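Local atomic coordinates of heme utilization carrier protein (Escherichia coli O157:H7, PDB entry 6U9J), a protein that probably binds heme and carries it through the cytosol as part of bacterial heme uptake, and may serve anaerobic heme degradation. Residues K110-F122 with K131-L143. Residues are numbered along the deposited sequence; the frame is centred on the assembly and turned at random. Where two conformers were deposited one is given.
With PO4 (phosphate ion), chain E.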
# COMPACT_ATOMS: atom_id res chain seq x y z
N LYS A 110 19.37 -13.80 5.23
CA LYS A 110 20.08 -12.55 5.43
C LYS A 110 19.87 -11.62 4.24
O LYS A 110 19.90 -12.06 3.09
CB LYS A 110 21.58 -12.80 5.64
CG LYS A 110 21.90 -13.23 7.06
CD LYS A 110 23.38 -13.20 7.34
CE LYS A 110 23.66 -13.75 8.72
NZ LYS A 110 23.51 -12.71 9.77
N PHE A 111 19.59 -10.35 4.54
CA PHE A 111 19.45 -9.31 3.53
C PHE A 111 20.52 -8.27 3.83
O PHE A 111 20.42 -7.54 4.83
CB PHE A 111 18.05 -8.69 3.55
CG PHE A 111 17.88 -7.59 2.56
CD1 PHE A 111 18.07 -7.83 1.20
CD2 PHE A 111 17.53 -6.31 2.97
CE1 PHE A 111 17.91 -6.81 0.28
CE2 PHE A 111 17.37 -5.29 2.04
CZ PHE A 111 17.57 -5.54 0.70
N MET A 112 21.54 -8.22 2.99
CA MET A 112 22.68 -7.33 3.21
C MET A 112 23.23 -7.49 4.63
O MET A 112 23.50 -6.51 5.33
CB MET A 112 22.29 -5.88 2.93
CG MET A 112 21.49 -5.71 1.65
SD MET A 112 21.55 -4.03 1.02
CE MET A 112 20.70 -3.17 2.33
N GLY A 113 23.38 -8.73 5.06
CA GLY A 113 23.97 -9.04 6.35
C GLY A 113 23.02 -8.96 7.52
O GLY A 113 23.42 -9.29 8.65
N MET A 114 21.76 -8.59 7.29
CA MET A 114 20.77 -8.44 8.34
C MET A 114 19.92 -9.71 8.38
O MET A 114 19.36 -10.11 7.36
CB MET A 114 19.90 -7.22 8.03
CG MET A 114 19.33 -6.49 9.20
SD MET A 114 19.00 -4.81 8.63
CE MET A 114 18.05 -5.16 7.15
N ASP A 115 19.82 -10.34 9.55
CA ASP A 115 18.82 -11.39 9.73
C ASP A 115 17.43 -10.80 9.48
O ASP A 115 17.11 -9.73 9.99
CB ASP A 115 18.87 -11.98 11.14
CG ASP A 115 19.90 -13.10 11.31
OD1 ASP A 115 20.65 -13.40 10.36
OD2 ASP A 115 19.93 -13.67 12.42
N THR A 116 16.61 -11.51 8.70
CA THR A 116 15.24 -11.10 8.41
C THR A 116 14.31 -12.29 8.52
O THR A 116 14.71 -13.43 8.27
CB THR A 116 15.06 -10.51 7.01
OG1 THR A 116 15.18 -11.56 6.04
CG2 THR A 116 16.04 -9.37 6.72
N ALA A 117 13.05 -12.02 8.85
CA ALA A 117 12.04 -13.05 8.92
C ALA A 117 10.77 -12.44 8.37
O ALA A 117 10.35 -11.38 8.84
CB ALA A 117 11.82 -13.54 10.36
N SER A 118 10.21 -13.05 7.34
CA SER A 118 9.11 -12.43 6.62
C SER A 118 8.04 -13.44 6.27
O SER A 118 8.28 -14.65 6.20
CB SER A 118 9.61 -11.76 5.33
OG SER A 118 10.16 -12.72 4.44
N ILE A 119 6.83 -12.92 6.06
CA ILE A 119 5.70 -13.67 5.52
C ILE A 119 5.31 -13.03 4.21
O ILE A 119 5.05 -11.82 4.17
CB ILE A 119 4.53 -13.68 6.51
CG1 ILE A 119 4.97 -14.28 7.83
CG2 ILE A 119 3.31 -14.43 5.92
CD1 ILE A 119 4.00 -14.06 8.94
N LEU A 120 5.28 -13.81 3.14
CA LEU A 120 4.92 -13.34 1.81
C LEU A 120 3.59 -13.96 1.42
O LEU A 120 3.42 -15.18 1.53
CB LEU A 120 5.98 -13.69 0.77
CG LEU A 120 7.06 -12.65 0.51
CD1 LEU A 120 7.70 -12.22 1.81
CD2 LEU A 120 8.10 -13.22 -0.44
N PHE A 121 2.68 -13.13 0.94
CA PHE A 121 1.40 -13.59 0.41
C PHE A 121 1.47 -13.48 -1.11
O PHE A 121 1.78 -12.41 -1.63
CB PHE A 121 0.24 -12.74 0.94
CG PHE A 121 0.10 -12.77 2.45
CD1 PHE A 121 0.91 -11.97 3.25
CD2 PHE A 121 -0.86 -13.57 3.05
CE1 PHE A 121 0.78 -11.99 4.63
CE2 PHE A 121 -1.00 -13.60 4.42
CZ PHE A 121 -0.18 -12.81 5.22
N PHE A 122 1.20 -14.58 -1.80
CA PHE A 122 1.34 -14.65 -3.25
C PHE A 122 -0.00 -14.69 -3.97
O PHE A 122 -0.95 -15.33 -3.50
CB PHE A 122 2.12 -15.90 -3.67
CG PHE A 122 3.54 -15.90 -3.23
CD1 PHE A 122 3.89 -16.42 -2.00
CD2 PHE A 122 4.51 -15.38 -4.06
CE1 PHE A 122 5.22 -16.43 -1.59
CE2 PHE A 122 5.84 -15.38 -3.66
CZ PHE A 122 6.19 -15.90 -2.42
N LYS A 131 3.46 -8.21 2.09
CA LYS A 131 4.55 -8.75 2.89
C LYS A 131 4.40 -8.29 4.33
O LYS A 131 3.97 -7.16 4.58
CB LYS A 131 5.93 -8.31 2.35
CG LYS A 131 6.23 -8.77 0.93
CD LYS A 131 7.67 -8.46 0.54
CE LYS A 131 7.96 -8.86 -0.90
NZ LYS A 131 9.42 -8.69 -1.21
N ILE A 132 4.73 -9.16 5.28
CA ILE A 132 4.84 -8.78 6.68
C ILE A 132 6.24 -9.15 7.15
O ILE A 132 6.68 -10.28 6.94
CB ILE A 132 3.79 -9.48 7.56
CG1 ILE A 132 2.38 -9.12 7.10
CG2 ILE A 132 3.98 -9.09 9.02
CD1 ILE A 132 1.31 -9.96 7.77
N PHE A 133 6.93 -8.19 7.78
CA PHE A 133 8.27 -8.39 8.31
C PHE A 133 8.26 -8.30 9.83
O PHE A 133 7.56 -7.46 10.39
CB PHE A 133 9.24 -7.34 7.76
CG PHE A 133 9.53 -7.49 6.31
CD1 PHE A 133 8.72 -6.87 5.36
CD2 PHE A 133 10.62 -8.23 5.88
CE1 PHE A 133 8.99 -7.01 4.01
CE2 PHE A 133 10.90 -8.37 4.52
CZ PHE A 133 10.08 -7.77 3.59
N LEU A 134 9.07 -9.11 10.49
CA LEU A 134 9.13 -9.04 11.95
C LEU A 134 9.73 -7.72 12.40
O LEU A 134 10.52 -7.10 11.69
CB LEU A 134 9.96 -10.18 12.52
CG LEU A 134 9.32 -11.55 12.54
CD1 LEU A 134 10.10 -12.46 13.49
CD2 LEU A 134 7.87 -11.47 12.97
N GLY A 135 9.34 -7.29 13.61
CA GLY A 135 9.81 -6.04 14.16
C GLY A 135 11.23 -6.09 14.70
O GLY A 135 11.85 -7.15 14.84
N ARG A 136 11.75 -4.91 15.02
CA ARG A 136 13.14 -4.77 15.43
C ARG A 136 13.24 -3.88 16.65
O ARG A 136 12.30 -3.16 17.00
CB ARG A 136 14.00 -4.21 14.29
CG ARG A 136 14.14 -5.17 13.12
CD ARG A 136 15.05 -4.64 12.03
NE ARG A 136 15.02 -5.52 10.87
CZ ARG A 136 15.88 -6.51 10.66
NH1 ARG A 136 15.76 -7.27 9.58
NH2 ARG A 136 16.86 -6.75 11.54
N ASP A 137 14.39 -3.96 17.32
CA ASP A 137 14.69 -3.10 18.45
C ASP A 137 15.47 -1.88 17.98
O ASP A 137 15.73 -1.69 16.79
CB ASP A 137 15.43 -3.88 19.55
CG ASP A 137 16.83 -4.36 19.14
OD1 ASP A 137 17.44 -3.85 18.18
OD2 ASP A 137 17.34 -5.27 19.83
N ASP A 138 15.89 -1.04 18.94
CA ASP A 138 16.59 0.19 18.59
C ASP A 138 17.97 -0.07 18.00
O ASP A 138 18.49 0.81 17.30
CB ASP A 138 16.69 1.09 19.82
CG ASP A 138 15.34 1.31 20.49
OD1 ASP A 138 14.31 0.90 19.91
OD2 ASP A 138 15.31 1.90 21.59
N HIS A 139 18.57 -1.23 18.25
CA HIS A 139 19.82 -1.61 17.60
C HIS A 139 19.60 -2.31 16.27
O HIS A 139 20.55 -2.89 15.73
CB HIS A 139 20.65 -2.52 18.52
CG HIS A 139 20.98 -1.92 19.85
ND1 HIS A 139 20.01 -1.48 20.73
CD2 HIS A 139 22.17 -1.69 20.45
CE1 HIS A 139 20.59 -1.00 21.81
NE2 HIS A 139 21.90 -1.12 21.67
N ARG A 140 18.37 -2.29 15.75
CA ARG A 140 18.02 -2.87 14.45
C ARG A 140 18.21 -4.39 14.43
O ARG A 140 18.45 -4.98 13.37
CB ARG A 140 18.81 -2.21 13.32
CG ARG A 140 18.60 -0.71 13.25
CD ARG A 140 19.57 -0.06 12.29
NE ARG A 140 20.95 -0.29 12.69
CZ ARG A 140 21.61 0.46 13.56
NH1 ARG A 140 20.99 1.50 14.12
NH2 ARG A 140 22.87 0.19 13.88
N GLN A 141 18.10 -5.01 15.59
CA GLN A 141 18.07 -6.46 15.71
C GLN A 141 16.63 -6.93 15.81
O GLN A 141 15.76 -6.24 16.35
CB GLN A 141 18.84 -6.91 16.96
CG GLN A 141 20.30 -6.47 17.00
CD GLN A 141 21.18 -7.22 16.02
OE1 GLN A 141 20.82 -8.29 15.54
NE2 GLN A 141 22.35 -6.66 15.74
N LEU A 142 16.38 -8.13 15.31
CA LEU A 142 15.04 -8.70 15.43
C LEU A 142 14.67 -8.88 16.90
O LEU A 142 15.53 -9.04 17.77
CB LEU A 142 14.97 -10.03 14.70
CG LEU A 142 15.17 -9.97 13.19
CD1 LEU A 142 15.20 -11.36 12.59
CD2 LEU A 142 14.06 -9.12 12.53
N LEU A 143 13.36 -8.84 17.17
CA LEU A 143 12.85 -9.13 18.50
C LEU A 143 12.76 -10.64 18.65
O LEU A 143 11.98 -11.29 17.96
CB LEU A 143 11.49 -8.46 18.70
CG LEU A 143 11.55 -6.94 18.59
CD1 LEU A 143 10.13 -6.37 18.62
CD2 LEU A 143 12.39 -6.36 19.71
P PO4 E . 9.24 -2.23 14.00
O1 PO4 E . 7.95 -2.81 13.43
O2 PO4 E . 9.23 -0.73 13.85
O3 PO4 E . 9.36 -2.60 15.46
O4 PO4 E . 10.44 -2.78 13.25
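Ile119 and Ile132 form an antiparallel hydrogen-bonded pair, their backbones joined both ways (Ile119 N to Ile132 O 2.8 Å, Ile132 N to Ile119 O 2.9 Å), and the bond from Leu134 N to Ala117 O continues the ladder. Ser118–Phe133 and Leu120–Lys131 are the flanking non-hydrogen-bonded pairs. On their face, Ser118 CB meets the Phe133 ring at CE2 (3.7 Å), while Lys131 runs alongside Leu120, the two side chains pointing the same way; extended beyond CG, Lys131 carries NZ to a salt bridge with Glu16. On the other face, CD1 of Ile132 reaches the edge of the Phe121 ring at CE1 (3.8 Å), and Ala117 CB packs on Leu134 CD1; the Leu134 side chain also touches Val147 and Phe150 of helix 144-157.

Where the backbones have separated, Arg136 spans the gap. Its chain, extended from CG to NE (chi2 -177°, chi3 -174°), delivers Arg136 NH1 to Asp115 O (2.8 Å), with an N-H...O angle of 148° and the oxygen somewhat tilted from the guanidinium plane. NH2 adds a weak bond to the same oxygen and a firmer one to Arg140 O, so the arginine ties its own loop to the strand. Met114 SD lies over one guanidinium face, near the rim, and Leu142 CD2 over the centre of the opposite one, 3.7 Å from the plane; Thr116 CG2 touches the edge. The bonds and the two covered faces together probably restrict the group's movement. The whole illustrates an antiparallel beta hairpin, strands 114-122 and 128-133, within the six-stranded sheet of this ChuX/HutX family protein; an arginine from the loop leading to helix 144-157 bridges the hairpin's open end.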